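Local coordinates for protein D-galactonate dehydratase family member SEN1436 (PDB 3TW9) that slowly dehydrates D-gluconate to 2-dehydro-3-deoxy-D-gluconate with one magnesium ion per subunit, and probably has no significant role in gluconate breakdown in vivo, at residues Q269-E274 with F373-Y378; K335-S340 with T347-P352; A362-D367 with G398-N403. All blocks are in the same frame, centred on the assembly; numbering follows the deposited sequence.

Contact 1: Q269-E274 with F373-Y378; sequences QLFYLE and FGIQEY
Phe271 carries its ring trans to the backbone N (chi1 -177°), whereas Tyr272, with chi1 at 65°, holds CG between its own N and carbonyl carbon; from adjacent positions the two rings thus converge on Ile375. That isoleucine offers CB and the CG2 methyl. Phe271 CE2 lies 3.8 Å from Ile375 CB, and its neighbour CZ brings the ring edge to 3.9 Å from Gly374 O, close to the ring plane. Tyr272 meets the methyl farther along: its CE2 and Ile375 CG2 are 3.9 Å apart, and its hydroxyl rests beside the same methyl while hydrogen bonding to Tyr150 OH.

Strands 272-274 and 376-377 belong to the (beta/alpha)7-beta barrel, the modified TIM barrel of the mandelate racemase/muconate lactonizing enzyme family, but are not neighbours in it, so Ile375 and the two aromatic rings meet across the interior, where CA atoms of Phe271 and Ile375 remain 9.7 Å apart. Tyr319 and Tyr175 add further aromatic rings around Phe271.

Toward the C-terminal ends of the strands the apolar filling gives way to the active site. Glu274, a magnesium ligand, reaches inward on an extended chain and faces Glu377, which is assigned to substrate binding. Their carboxylates do not touch: Glu274 OE1 and Glu377 OE2 are 5.5 Å apart. A water spans the space, donating to Glu274 OE1 at 2.6 Å and, over a longer 3.3 Å, to Glu377 OE2. Arg321 NH2 forms salt bridges with both residues, through Glu274 OE2 and Glu377 OE1, and probably offsets part of the like charge. His152 NE2 is hydrogen-bonded to Glu377 OE2.

Contact 2: K335-S340 with T347-P352; sequences KLAVYS and TAWHGP
Trp349 turns the far edge of its indole to the helix, where Ala337 CB meets CZ2 at 3.9 Å and Leu336 CD2 meets CZ3 at 4.2 Å, both methyls lying near the ring plane. Helix 330-342 is the crossover between parallel strands 319-320 and 346-347, a beta-alpha-beta unit of the enolase-type barrel, and here it packs on the chain leaving the second strand. Thr347 packs next to the indole edge: its CG2 is 3.9 Å from Ala337 CB, so the alanine methyl meets both Thr347 CG2 and Trp349 CZ2. The threonine also stands by the indole, its CB 3.9 Å above one face of Trp349 and offset toward the rim.

In Trp349 a chi1 of -54° puts CG anti to the carbonyl carbon and, together with chi2, directs the six-membered ring at the helix. Asn363, Leu366 and Asp367 of helix 357-369 pack on the indole too, wedging it between two helices. Just beyond it, His350, assigned to substrate binding, and Pro352, at a position probably important for specificity, continue the loop; Pro352 CD sits over the centre of the His350 ring. Farther out, the helix reaches the subunit interface, where Tyr339 stacks on Tyr339 of the second subunit.

The helix turn bearing the apolar residues is secured at Leu336 O, which accepts from Ser340 N at 2.8 Å and from Ser340 OG at 2.9 Å. These donors approach from opposite faces of the carbonyl plane, the hydroxyl lying 36° out of it.

Contact 3: A362-D367 with G398-N403; sequences ANMHLD and GYAYLN
His365 is gripped at both ring nitrogens: NE2 hydrogen bonds to Leu408 O and ND1 to the backbone N of Tyr136, a pairing consistent with a neutral ring protonated at NE2. Two bonds from different parts of the chain fix the rotation of the imidazole and present one of its faces to Leu402. The CD1 methyl of Leu402 sits squarely over that face, 3.6 Å from the centroid and 13° off the ring normal, a CH-pi contact. It is equally close to two ring atoms, His365 CD2 and NE2.

The other branch of Leu402 turns to the preceding residue, with CD2 lying 3.8 Å from Met364 CB. One leucine therefore spans two successive helix positions, branching between a ring face and an aliphatic stem. Past that point Met364 runs out fully extended (chi2 177°, chi3 178°), carrying its terminal methyl along to strand 399-401, where Met364 CE meets Ala400 CB at 3.6 Å and Met364 SD lies 3.9 Å from Ala400 CB.

The interface is purely apolar apart from the histidine ring. Helix 357-369 belongs to the barrel and precedes strand 376-377; strand 399-401 comes later in the chain, pairing antiparallel with barrel strand 147-152 and, on its other side, with strand 394-396. Met364 also touches Ile147 of the barrel strand, while Leu366 turns to Ala333 and Arg334 of helix 330-342, so the helix packs between that neighbour and the extended sheet.

All three contacts lie in the enolase-like C-terminal domain, their centres 12 to 15 Å apart. Along the chain, contact 2 falls wholly between the two halves of contact 1, whereas contact 3 begins after contact 2 and crosses contact 1. Contact 1 spans the barrel interior, contact 2 joins a barrel helix to the loop beyond strand 346-347, and contact 3 fastens the next helix to a strand added outside the barrel. Hydrogen bonds couple them: Gly374 N to Thr347 O and Asn363 ND2 to His350 O, each 2.9 Å long. The segment 347-352 thus links the core and the outer layer beside the substrate-binding residues.

Contact 1: Q269-E274 with F373-Y378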
ATOM      1  N   GLN C 269       5.969  14.518 -27.743  1.00 19.30           N
ATOM      2  CA  GLN C 269       5.365  13.340 -27.114  0.50 19.20           C
ATOM      3  C   GLN C 269       6.377  12.523 -26.311  1.00 25.57           C
ATOM      4  O   GLN C 269       6.558  11.321 -26.573  1.00 23.91           O
ATOM      5  CB  GLN C 269       4.700  12.453 -28.182  0.50 25.88           C
ATOM      6  CG  GLN C 269       3.640  13.149 -29.039  0.50 32.24           C
ATOM      7  CD  GLN C 269       2.231  12.838 -28.573  0.50 30.86           C
ATOM      8  OE1 GLN C 269       2.019  12.502 -27.412  0.50 42.89           O
ATOM      9  NE2 GLN C 269       1.262  12.943 -29.480  0.50 32.20           N
ATOM     10  N   LEU C 270       7.053  13.176 -25.364  1.00 22.36           N
ATOM     11  CA  LEU C 270       7.998  12.488 -24.493  0.50 21.43           C
ATOM     12  C   LEU C 270       7.284  11.485 -23.603  1.00 17.18           C
ATOM     13  O   LEU C 270       6.134  11.684 -23.220  1.00 20.18           O
ATOM     14  CB  LEU C 270       8.784  13.488 -23.629  0.50 22.29           C
ATOM     15  CG  LEU C 270      10.038  14.086 -24.279  0.50 26.50           C
ATOM     16  CD1 LEU C 270       9.717  14.900 -25.529  0.50 16.91           C
ATOM     17  CD2 LEU C 270      10.818  14.931 -23.285  0.50 25.22           C
ATOM     18  N   PHE C 271       7.963  10.396 -23.289  1.00 20.21           N
ATOM     19  CA  PHE C 271       7.431   9.434 -22.332  1.00 16.06           C
ATOM     20  C   PHE C 271       7.372  10.082 -20.941  1.00 19.08           C
ATOM     21  O   PHE C 271       6.386   9.940 -20.220  1.00 22.26           O
ATOM     22  CB  PHE C 271       8.309   8.184 -22.320  1.00 20.15           C
ATOM     23  CG  PHE C 271       7.815   7.095 -21.422  1.00 23.87           C
ATOM     24  CD1 PHE C 271       6.788   6.260 -21.823  1.00 22.28           C
ATOM     25  CD2 PHE C 271       8.404   6.887 -20.165  1.00 23.41           C
ATOM     26  CE1 PHE C 271       6.332   5.229 -20.976  1.00 23.20           C
ATOM     27  CE2 PHE C 271       7.945   5.873 -19.329  1.00 15.98           C
ATOM     28  CZ  PHE C 271       6.931   5.042 -19.732  1.00 17.64           C
ATOM     29  N   TYR C 272       8.450  10.780 -20.591  1.00 20.96           N
ATOM     30  CA  TYR C 272       8.399  11.747 -19.509  1.00 18.70           C
ATOM     31  C   TYR C 272       9.485  12.814 -19.546  1.00 21.74           C
ATOM     32  O   TYR C 272      10.555  12.618 -20.130  1.00 18.74           O
ATOM     33  CB  TYR C 272       8.250  11.069 -18.135  1.00 15.31           C
ATOM     34  CG  TYR C 272       9.335  10.193 -17.564  1.00 17.76           C
ATOM     35  CD1 TYR C 272      10.657  10.660 -17.361  1.00 18.27           C
ATOM     36  CD2 TYR C 272       9.003   8.910 -17.102  1.00 18.15           C
ATOM     37  CE1 TYR C 272      11.620   9.825 -16.719  1.00 16.99           C
ATOM     38  CE2 TYR C 272       9.930   8.099 -16.503  1.00 20.53           C
ATOM     39  CZ  TYR C 272      11.230   8.538 -16.316  1.00 17.77           C
ATOM     40  OH  TYR C 272      12.103   7.662 -15.669  1.00 20.02           O
ATOM     41  N   LEU C 273       9.172  13.948 -18.914  1.00 17.74           N
ATOM     42  CA  LEU C 273      10.144  15.014 -18.648  1.00 19.80           C
ATOM     43  C   LEU C 273      10.425  14.948 -17.156  1.00 21.00           C
ATOM     44  O   LEU C 273       9.494  15.015 -16.348  1.00 18.82           O
ATOM     45  CB  LEU C 273       9.549  16.374 -18.986  1.00 22.00           C
ATOM     46  CG  LEU C 273      10.453  17.616 -18.836  1.00 17.49           C
ATOM     47  CD1 LEU C 273      11.612  17.556 -19.850  1.00 20.97           C
ATOM     48  CD2 LEU C 273       9.660  18.869 -19.071  1.00 19.92           C
ATOM     49  N   GLU C 274      11.700  14.797 -16.814  1.00 18.36           N
ATOM     50  CA  GLU C 274      12.130  14.406 -15.478  1.00 17.45           C
ATOM     51  C   GLU C 274      12.751  15.541 -14.674  1.00 20.34           C
ATOM     52  O   GLU C 274      13.521  16.355 -15.199  1.00 17.09           O
ATOM     53  CB  GLU C 274      13.131  13.250 -15.575  1.00 20.42           C
ATOM     54  CG  GLU C 274      13.566  12.745 -14.214  1.00 21.28           C
ATOM     55  CD  GLU C 274      14.676  11.772 -14.298  1.00 24.22           C
ATOM     56  OE1 GLU C 274      14.988  11.373 -15.424  1.00 26.06           O
ATOM     57  OE2 GLU C 274      15.207  11.392 -13.226  1.00 28.00           O
ATOM     58  N   PHE C 373       3.384  -0.232 -12.354  1.00 17.82           N
ATOM     59  CA  PHE C 373       4.747  -0.055 -12.888  1.00 14.86           C
ATOM     60  C   PHE C 373       4.765   0.811 -14.127  1.00 16.32           C
ATOM     61  O   PHE C 373       3.911   0.664 -15.031  1.00 22.84           O
ATOM     62  CB  PHE C 373       5.338  -1.441 -13.218  1.00 18.02           C
ATOM     63  CG  PHE C 373       6.546  -1.398 -14.110  1.00 24.01           C
ATOM     64  CD1 PHE C 373       7.812  -1.197 -13.577  1.00 20.18           C
ATOM     65  CD2 PHE C 373       6.416  -1.554 -15.487  1.00 20.34           C
ATOM     66  CE1 PHE C 373       8.948  -1.151 -14.419  1.00 19.78           C
ATOM     67  CE2 PHE C 373       7.522  -1.490 -16.310  1.00 24.40           C
ATOM     68  CZ  PHE C 373       8.793  -1.322 -15.771  1.00 25.94           C
ATOM     69  N   GLY C 374       5.741   1.726 -14.199  1.00 15.70           N
ATOM     70  CA  GLY C 374       5.875   2.580 -15.390  1.00 19.59           C
ATOM     71  C   GLY C 374       7.050   2.187 -16.273  1.00 20.64           C
ATOM     72  O   GLY C 374       6.864   1.839 -17.460  1.00 18.79           O
ATOM     73  N   ILE C 375       8.260   2.279 -15.717  1.00 20.22           N
ATOM     74  CA  ILE C 375       9.471   1.973 -16.500  1.00 18.31           C
ATOM     75  C   ILE C 375      10.612   1.664 -15.540  1.00 21.15           C
ATOM     76  O   ILE C 375      10.578   2.085 -14.384  1.00 20.04           O
ATOM     77  CB  ILE C 375       9.863   3.104 -17.495  1.00 18.57           C
ATOM     78  CG1 ILE C 375      10.777   2.588 -18.609  1.00 22.98           C
ATOM     79  CG2 ILE C 375      10.552   4.301 -16.761  1.00 15.97           C
ATOM     80  CD1 ILE C 375      10.091   1.572 -19.517  1.00 19.45           C
ATOM     81  N   GLN C 376      11.606   0.899 -15.995  1.00 20.09           N
ATOM     82  CA  GLN C 376      12.834   0.730 -15.204  1.00 21.43           C
ATOM     83  C   GLN C 376      14.091   1.272 -15.901  1.00 27.73           C
ATOM     84  O   GLN C 376      14.615   0.682 -16.858  1.00 22.46           O
ATOM     85  CB  GLN C 376      13.050  -0.716 -14.774  1.00 20.28           C
ATOM     86  CG  GLN C 376      14.184  -0.882 -13.752  1.00 16.55           C
ATOM     87  CD  GLN C 376      13.979   0.038 -12.555  1.00 15.52           C
ATOM     88  OE1 GLN C 376      14.758   0.988 -12.329  1.00 24.57           O
ATOM     89  NE2 GLN C 376      12.953  -0.247 -11.777  1.00 18.48           N
ATOM     90  N   GLU C 377      14.566   2.410 -15.416  1.00 18.82           N
ATOM     91  CA  GLU C 377      15.895   2.944 -15.797  1.00 17.01           C
ATOM     92  C   GLU C 377      16.932   1.878 -15.494  1.00 18.41           C
ATOM     93  O   GLU C 377      16.856   1.231 -14.464  1.00 22.08           O
ATOM     94  CB  GLU C 377      16.193   4.185 -14.955  1.00 17.72           C
ATOM     95  CG  GLU C 377      17.487   4.904 -15.302  1.00 18.43           C
ATOM     96  CD  GLU C 377      17.694   6.140 -14.442  1.00 20.20           C
ATOM     97  OE1 GLU C 377      17.132   6.192 -13.313  1.00 18.77           O
ATOM     98  OE2 GLU C 377      18.408   7.043 -14.905  1.00 25.45           O
ATOM     99  N   TYR C 378      17.877   1.688 -16.409  1.00 19.54           N
ATOM    100  CA  TYR C 378      18.868   0.622 -16.242  1.00 20.22           C
ATOM    101  C   TYR C 378      20.246   1.109 -16.658  1.00 17.51           C
ATOM    102  O   TYR C 378      20.408   1.707 -17.737  1.00 24.26           O
ATOM    103  CB  TYR C 378      18.499  -0.656 -17.052  1.00 16.67           C
ATOM    104  CG  TYR C 378      19.498  -1.767 -16.753  1.00 17.46           C
ATOM    105  CD1 TYR C 378      19.473  -2.428 -15.535  1.00 21.68           C
ATOM    106  CD2 TYR C 378      20.511  -2.095 -17.681  1.00 25.42           C
ATOM    107  CE1 TYR C 378      20.437  -3.421 -15.223  1.00 25.17           C
ATOM    108  CE2 TYR C 378      21.473  -3.066 -17.401  1.00 20.27           C
ATOM    109  CZ  TYR C 378      21.426  -3.735 -16.164  1.00 26.60           C
ATOM    110  OH  TYR C 378      22.354  -4.699 -15.833  1.00 25.54           O
TER
HETATM  111  O   HOH W   1      16.750   9.576 -16.212  1.00 23.94           O

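Contact 2: K335-S340 with T347-P352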
ATOM      1  N   LYS C 335       4.782   0.799  -0.170  1.00 17.07           N
ATOM      2  CA  LYS C 335       3.676   1.657   0.290  1.00 21.93           C
ATOM      3  C   LYS C 335       3.482   2.816  -0.661  1.00 16.37           C
ATOM      4  O   LYS C 335       2.340   3.159  -0.994  1.00 18.21           O
ATOM      5  CB  LYS C 335       3.895   2.152   1.719  1.00 21.10           C
ATOM      6  CG  LYS C 335       3.803   1.036   2.719  1.00 24.14           C
ATOM      7  CD  LYS C 335       3.948   1.572   4.116  1.00 21.65           C
ATOM      8  CE  LYS C 335       4.064   0.400   5.081  1.00 24.12           C
ATOM      9  NZ  LYS C 335       4.640   0.875   6.374  1.00 25.92           N
ATOM     10  N   LEU C 336       4.604   3.371  -1.138  1.00 17.64           N
ATOM     11  CA  LEU C 336       4.572   4.502  -2.044  1.00 17.00           C
ATOM     12  C   LEU C 336       4.026   4.065  -3.419  1.00 20.43           C
ATOM     13  O   LEU C 336       3.242   4.777  -4.031  1.00 17.63           O
ATOM     14  CB  LEU C 336       5.984   5.077  -2.165  1.00 18.51           C
ATOM     15  CG  LEU C 336       6.290   6.139  -3.226  1.00 21.12           C
ATOM     16  CD1 LEU C 336       5.299   7.304  -3.157  1.00 18.28           C
ATOM     17  CD2 LEU C 336       7.699   6.626  -2.962  1.00 17.97           C
ATOM     18  N   ALA C 337       4.444   2.890  -3.883  1.00 17.74           N
ATOM     19  CA  ALA C 337       3.947   2.319  -5.152  1.00 20.49           C
ATOM     20  C   ALA C 337       2.421   2.167  -5.100  1.00 20.22           C
ATOM     21  O   ALA C 337       1.719   2.537  -6.030  1.00 16.19           O
ATOM     22  CB  ALA C 337       4.595   0.952  -5.397  1.00 22.06           C
ATOM     23  N   VAL C 338       1.928   1.649  -3.981  1.00 17.25           N
ATOM     24  CA  VAL C 338       0.483   1.513  -3.728  1.00 14.29           C
ATOM     25  C   VAL C 338      -0.228   2.873  -3.630  1.00 16.74           C
ATOM     26  O   VAL C 338      -1.293   3.064  -4.220  1.00 18.09           O
ATOM     27  CB  VAL C 338       0.213   0.653  -2.440  1.00 21.73           C
ATOM     28  CG1 VAL C 338      -1.237   0.796  -1.978  1.00 26.61           C
ATOM     29  CG2 VAL C 338       0.579  -0.823  -2.672  1.00 21.18           C
ATOM     30  N   TYR C 339       0.375   3.837  -2.927  1.00 16.29           N
ATOM     31  CA  TYR C 339      -0.236   5.176  -2.794  1.00 18.59           C
ATOM     32  C   TYR C 339      -0.326   5.801  -4.206  1.00 19.40           C
ATOM     33  O   TYR C 339      -1.342   6.337  -4.590  1.00 18.59           O
ATOM     34  CB  TYR C 339       0.603   6.065  -1.838  1.00 17.10           C
ATOM     35  CG  TYR C 339      -0.191   7.235  -1.265  1.00 17.20           C
ATOM     36  CD1 TYR C 339      -0.888   7.084  -0.090  1.00 20.65           C
ATOM     37  CD2 TYR C 339      -0.240   8.472  -1.915  1.00 18.31           C
ATOM     38  CE1 TYR C 339      -1.646   8.120   0.438  1.00 20.57           C
ATOM     39  CE2 TYR C 339      -0.988   9.540  -1.386  1.00 21.48           C
ATOM     40  CZ  TYR C 339      -1.681   9.340  -0.192  1.00 23.38           C
ATOM     41  OH  TYR C 339      -2.460  10.334   0.378  1.00 19.38           O
ATOM     42  N   SER C 340       0.731   5.626  -4.988  1.00 16.85           N
ATOM     43  CA  SER C 340       0.766   6.022  -6.399  1.00 15.85           C
ATOM     44  C   SER C 340      -0.318   5.330  -7.249  1.00 15.07           C
ATOM     45  O   SER C 340      -1.048   6.008  -8.012  1.00 19.20           O
ATOM     46  CB  SER C 340       2.181   5.792  -6.935  1.00 20.71           C
ATOM     47  OG  SER C 340       3.068   6.676  -6.261  1.00 19.81           O
ATOM     48  N   THR C 347       5.253   3.890 -11.354  1.00 17.35           N
ATOM     49  CA  THR C 347       6.584   3.855 -10.720  1.00 15.31           C
ATOM     50  C   THR C 347       7.721   3.969 -11.733  1.00 19.32           C
ATOM     51  O   THR C 347       7.608   3.508 -12.865  1.00 20.72           O
ATOM     52  CB  THR C 347       6.740   2.612  -9.841  1.00 18.62           C
ATOM     53  OG1 THR C 347       6.822   1.442 -10.670  1.00 15.21           O
ATOM     54  CG2 THR C 347       5.574   2.498  -8.862  1.00 23.95           C
ATOM     55  N   ALA C 348       8.802   4.632 -11.334  1.00 18.18           N
ATOM     56  CA  ALA C 348       9.996   4.724 -12.190  1.00 18.21           C
ATOM     57  C   ALA C 348      11.197   4.794 -11.271  1.00 15.44           C
ATOM     58  O   ALA C 348      11.953   5.772 -11.274  1.00 18.45           O
ATOM     59  CB  ALA C 348       9.919   5.910 -13.148  1.00 20.39           C
ATOM     60  N   TRP C 349      11.410   3.708 -10.539  1.00 18.23           N
ATOM     61  CA  TRP C 349      12.483   3.726  -9.505  1.00 18.67           C
ATOM     62  C   TRP C 349      13.822   4.105 -10.103  1.00 21.60           C
ATOM     63  O   TRP C 349      14.139   3.729 -11.245  1.00 18.66           O
ATOM     64  CB  TRP C 349      12.614   2.378  -8.851  1.00 21.43           C
ATOM     65  CG  TRP C 349      11.335   1.842  -8.290  1.00 21.39           C
ATOM     66  CD1 TRP C 349      10.763   0.633  -8.591  1.00 15.99           C
ATOM     67  CD2 TRP C 349      10.463   2.474  -7.317  1.00 20.13           C
ATOM     68  NE1 TRP C 349       9.600   0.473  -7.869  1.00 20.79           N
ATOM     69  CE2 TRP C 349       9.389   1.579  -7.085  1.00 20.12           C
ATOM     70  CE3 TRP C 349      10.487   3.707  -6.627  1.00 18.90           C
ATOM     71  CZ2 TRP C 349       8.342   1.861  -6.180  1.00 18.64           C
ATOM     72  CZ3 TRP C 349       9.428   4.006  -5.737  1.00 21.82           C
ATOM     73  CH2 TRP C 349       8.381   3.071  -5.513  1.00 21.28           C
ATOM     74  N   HIS C 350      14.605   4.857  -9.330  1.00 19.26           N
ATOM     75  CA  HIS C 350      15.897   5.322  -9.781  1.00 20.52           C
ATOM     76  C   HIS C 350      16.815   4.133 -10.074  1.00 14.28           C
ATOM     77  O   HIS C 350      16.919   3.227  -9.258  1.00 19.59           O
ATOM     78  CB  HIS C 350      16.514   6.231  -8.729  1.00 19.96           C
ATOM     79  CG  HIS C 350      17.609   7.101  -9.255  1.00 16.31           C
ATOM     80  ND1 HIS C 350      18.657   7.520  -8.463  1.00 20.03           N
ATOM     81  CD2 HIS C 350      17.844   7.600 -10.494  1.00 16.15           C
ATOM     82  CE1 HIS C 350      19.480   8.256  -9.188  1.00 19.35           C
ATOM     83  NE2 HIS C 350      19.002   8.338 -10.416  1.00 21.07           N
ATOM     84  N   GLY C 351      17.425   4.152 -11.263  1.00 21.87           N
ATOM     85  CA  GLY C 351      18.325   3.065 -11.699  1.00 22.61           C
ATOM     86  C   GLY C 351      19.629   3.561 -12.305  1.00 22.77           C
ATOM     87  O   GLY C 351      19.917   3.312 -13.496  1.00 27.30           O
ATOM     88  N   PRO C 352      20.450   4.261 -11.498  1.00 21.63           N
ATOM     89  CA  PRO C 352      21.685   4.833 -12.011  1.00 22.48           C
ATOM     90  C   PRO C 352      22.837   3.826 -11.848  1.00 20.56           C
ATOM     91  O   PRO C 352      22.577   2.629 -11.674  1.00 24.60           O
ATOM     92  CB  PRO C 352      21.875   6.023 -11.072  1.00 21.26           C
ATOM     93  CG  PRO C 352      21.439   5.469  -9.735  1.00 14.97           C
ATOM     94  CD  PRO C 352      20.292   4.543 -10.051  1.00 22.24           C
TER

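Contact 3: A362-D367 with G398-N403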
ATOM      1  N   ALA C 362      16.082  -5.240  -6.012  1.00 20.33           N
ATOM      2  CA  ALA C 362      14.967  -4.723  -5.212  1.00 21.86           C
ATOM      3  C   ALA C 362      13.990  -3.907  -6.067  1.00 19.16           C
ATOM      4  O   ALA C 362      12.784  -4.176  -5.992  1.00 22.23           O
ATOM      5  CB  ALA C 362      15.473  -3.870  -4.068  1.00 23.87           C
ATOM      6  N   ASN C 363      14.510  -2.966  -6.876  1.00 17.56           N
ATOM      7  CA  ASN C 363      13.692  -2.184  -7.863  1.00 13.99           C
ATOM      8  C   ASN C 363      12.841  -3.119  -8.681  1.00 21.66           C
ATOM      9  O   ASN C 363      11.677  -2.870  -8.897  1.00 16.25           O
ATOM     10  CB  ASN C 363      14.528  -1.409  -8.886  1.00 16.79           C
ATOM     11  CG  ASN C 363      15.249  -0.170  -8.316  1.00 22.78           C
ATOM     12  OD1 ASN C 363      15.092   0.216  -7.149  1.00 21.41           O
ATOM     13  ND2 ASN C 363      16.042   0.458  -9.168  1.00 18.32           N
ATOM     14  N   MET C 364      13.448  -4.202  -9.167  1.00 25.01           N
ATOM     15  CA  MET C 364      12.776  -5.054 -10.139  1.00 23.03           C
ATOM     16  C   MET C 364      11.737  -5.977  -9.517  1.00 19.16           C
ATOM     17  O   MET C 364      10.726  -6.257 -10.137  1.00 20.73           O
ATOM     18  CB  MET C 364      13.814  -5.802 -10.989  1.00 21.82           C
ATOM     19  CG  MET C 364      14.547  -4.859 -11.938  1.00 18.57           C
ATOM     20  SD  MET C 364      15.825  -5.742 -12.862  1.00 23.80           S
ATOM     21  CE  MET C 364      16.447  -4.409 -13.896  1.00 22.42           C
ATOM     22  N   HIS C 365      11.971  -6.435  -8.288  1.00 18.02           N
ATOM     23  CA  HIS C 365      10.930  -7.158  -7.531  1.00 19.25           C
ATOM     24  C   HIS C 365       9.705  -6.296  -7.234  1.00 22.79           C
ATOM     25  O   HIS C 365       8.569  -6.765  -7.311  1.00 22.27           O
ATOM     26  CB  HIS C 365      11.475  -7.752  -6.228  1.00 23.05           C
ATOM     27  CG  HIS C 365      12.309  -8.976  -6.441  1.00 23.73           C
ATOM     28  ND1 HIS C 365      11.803 -10.248  -6.333  1.00 18.75           N
ATOM     29  CD2 HIS C 365      13.609  -9.123  -6.797  1.00 31.43           C
ATOM     30  CE1 HIS C 365      12.750 -11.129  -6.599  1.00 22.89           C
ATOM     31  NE2 HIS C 365      13.855 -10.472  -6.891  1.00 27.79           N
ATOM     32  N   LEU C 366       9.950  -5.037  -6.885  1.00 17.53           N
ATOM     33  CA  LEU C 366       8.848  -4.070  -6.824  1.00 20.93           C
ATOM     34  C   LEU C 366       8.180  -3.943  -8.199  1.00 18.92           C
ATOM     35  O   LEU C 366       6.955  -4.044  -8.299  1.00 20.96           O
ATOM     36  CB  LEU C 366       9.377  -2.725  -6.338  1.00 17.61           C
ATOM     37  CG  LEU C 366       9.805  -2.690  -4.862  1.00 18.83           C
ATOM     38  CD1 LEU C 366      10.665  -1.486  -4.630  1.00 17.35           C
ATOM     39  CD2 LEU C 366       8.614  -2.674  -3.899  1.00 21.45           C
ATOM     40  N   ASP C 367       8.978  -3.749  -9.247  1.00 20.86           N
ATOM     41  CA  ASP C 367       8.471  -3.527 -10.605  1.00 13.93           C
ATOM     42  C   ASP C 367       7.543  -4.675 -11.036  1.00 20.65           C
ATOM     43  O   ASP C 367       6.489  -4.439 -11.603  1.00 21.84           O
ATOM     44  CB  ASP C 367       9.634  -3.514 -11.598  1.00 23.11           C
ATOM     45  CG  ASP C 367      10.456  -2.268 -11.529  1.00 17.88           C
ATOM     46  OD1 ASP C 367       9.952  -1.199 -11.068  1.00 21.41           O
ATOM     47  OD2 ASP C 367      11.618  -2.339 -11.968  1.00 20.94           O
ATOM     48  N   GLY C 398      15.894  -4.922 -24.341  1.00 29.91           N
ATOM     49  CA  GLY C 398      15.071  -3.907 -23.700  1.00 30.34           C
ATOM     50  C   GLY C 398      14.148  -4.387 -22.602  1.00 27.20           C
ATOM     51  O   GLY C 398      13.320  -3.613 -22.098  1.00 28.03           O
ATOM     52  N   TYR C 399      14.254  -5.656 -22.240  1.00 24.14           N
ATOM     53  CA  TYR C 399      13.525  -6.175 -21.079  1.00 20.54           C
ATOM     54  C   TYR C 399      14.461  -6.805 -20.096  1.00 24.24           C
ATOM     55  O   TYR C 399      15.432  -7.453 -20.487  1.00 25.28           O
ATOM     56  CB  TYR C 399      12.441  -7.218 -21.471  1.00 18.65           C
ATOM     57  CG  TYR C 399      11.217  -6.657 -22.144  1.00 19.42           C
ATOM     58  CD1 TYR C 399      10.162  -6.134 -21.399  1.00 24.68           C
ATOM     59  CD2 TYR C 399      11.116  -6.626 -23.545  1.00 20.62           C
ATOM     60  CE1 TYR C 399       9.019  -5.600 -22.030  1.00 20.99           C
ATOM     61  CE2 TYR C 399       9.986  -6.100 -24.179  1.00 27.29           C
ATOM     62  CZ  TYR C 399       8.941  -5.590 -23.402  1.00 24.39           C
ATOM     63  OH  TYR C 399       7.829  -5.067 -23.980  1.00 27.69           O
ATOM     64  N   ALA C 400      14.158  -6.644 -18.808  1.00 24.40           N
ATOM     65  CA  ALA C 400      14.865  -7.373 -17.773  1.00 26.97           C
ATOM     66  C   ALA C 400      14.044  -8.561 -17.287  1.00 25.87           C
ATOM     67  O   ALA C 400      12.811  -8.468 -17.104  1.00 26.84           O
ATOM     68  CB  ALA C 400      15.229  -6.465 -16.600  1.00 27.45           C
ATOM     69  N   TYR C 401      14.749  -9.671 -17.061  1.00 25.22           N
ATOM     70  CA  TYR C 401      14.129 -10.911 -16.583  1.00 27.38           C
ATOM     71  C   TYR C 401      14.825 -11.343 -15.300  1.00 33.87           C
ATOM     72  O   TYR C 401      16.010 -11.698 -15.310  1.00 30.24           O
ATOM     73  CB  TYR C 401      14.173 -12.032 -17.659  1.00 26.21           C
ATOM     74  CG  TYR C 401      13.532 -11.647 -18.975  1.00 24.80           C
ATOM     75  CD1 TYR C 401      12.177 -11.865 -19.197  1.00 24.90           C
ATOM     76  CD2 TYR C 401      14.277 -11.033 -19.991  1.00 31.33           C
ATOM     77  CE1 TYR C 401      11.570 -11.487 -20.390  1.00 28.20           C
ATOM     78  CE2 TYR C 401      13.682 -10.657 -21.183  1.00 25.45           C
ATOM     79  CZ  TYR C 401      12.330 -10.890 -21.379  1.00 23.34           C
ATOM     80  OH  TYR C 401      11.730 -10.514 -22.552  1.00 27.44           O
ATOM     81  N   LEU C 402      14.100 -11.272 -14.188  1.00 30.41           N
ATOM     82  CA  LEU C 402      14.625 -11.717 -12.911  1.00 36.60           C
ATOM     83  C   LEU C 402      14.701 -13.232 -12.888  1.00 35.63           C
ATOM     84  O   LEU C 402      13.800 -13.893 -13.405  1.00 31.22           O
ATOM     85  CB  LEU C 402      13.700 -11.276 -11.772  1.00 32.53           C
ATOM     86  CG  LEU C 402      13.722  -9.821 -11.315  1.00 33.40           C
ATOM     87  CD1 LEU C 402      12.655  -9.636 -10.226  1.00 31.05           C
ATOM     88  CD2 LEU C 402      15.092  -9.379 -10.815  1.00 27.04           C
ATOM     89  N   ASN C 403      15.753 -13.776 -12.266  1.00 32.80           N
ATOM     90  CA  ASN C 403      15.755 -15.209 -11.945  1.00 35.59           C
ATOM     91  C   ASN C 403      14.643 -15.473 -10.944  1.00 39.34           C
ATOM     92  O   ASN C 403      14.153 -14.532 -10.302  1.00 34.74           O
ATOM     93  CB  ASN C 403      17.138 -15.715 -11.474  1.00 32.23           C
ATOM     94  CG  ASN C 403      17.546 -15.198 -10.080  1.00 30.00           C
ATOM     95  OD1 ASN C 403      16.828 -15.380  -9.104  1.00 30.21           O
ATOM     96  ND2 ASN C 403      18.726 -14.579  -9.993  1.00 26.74           N
TER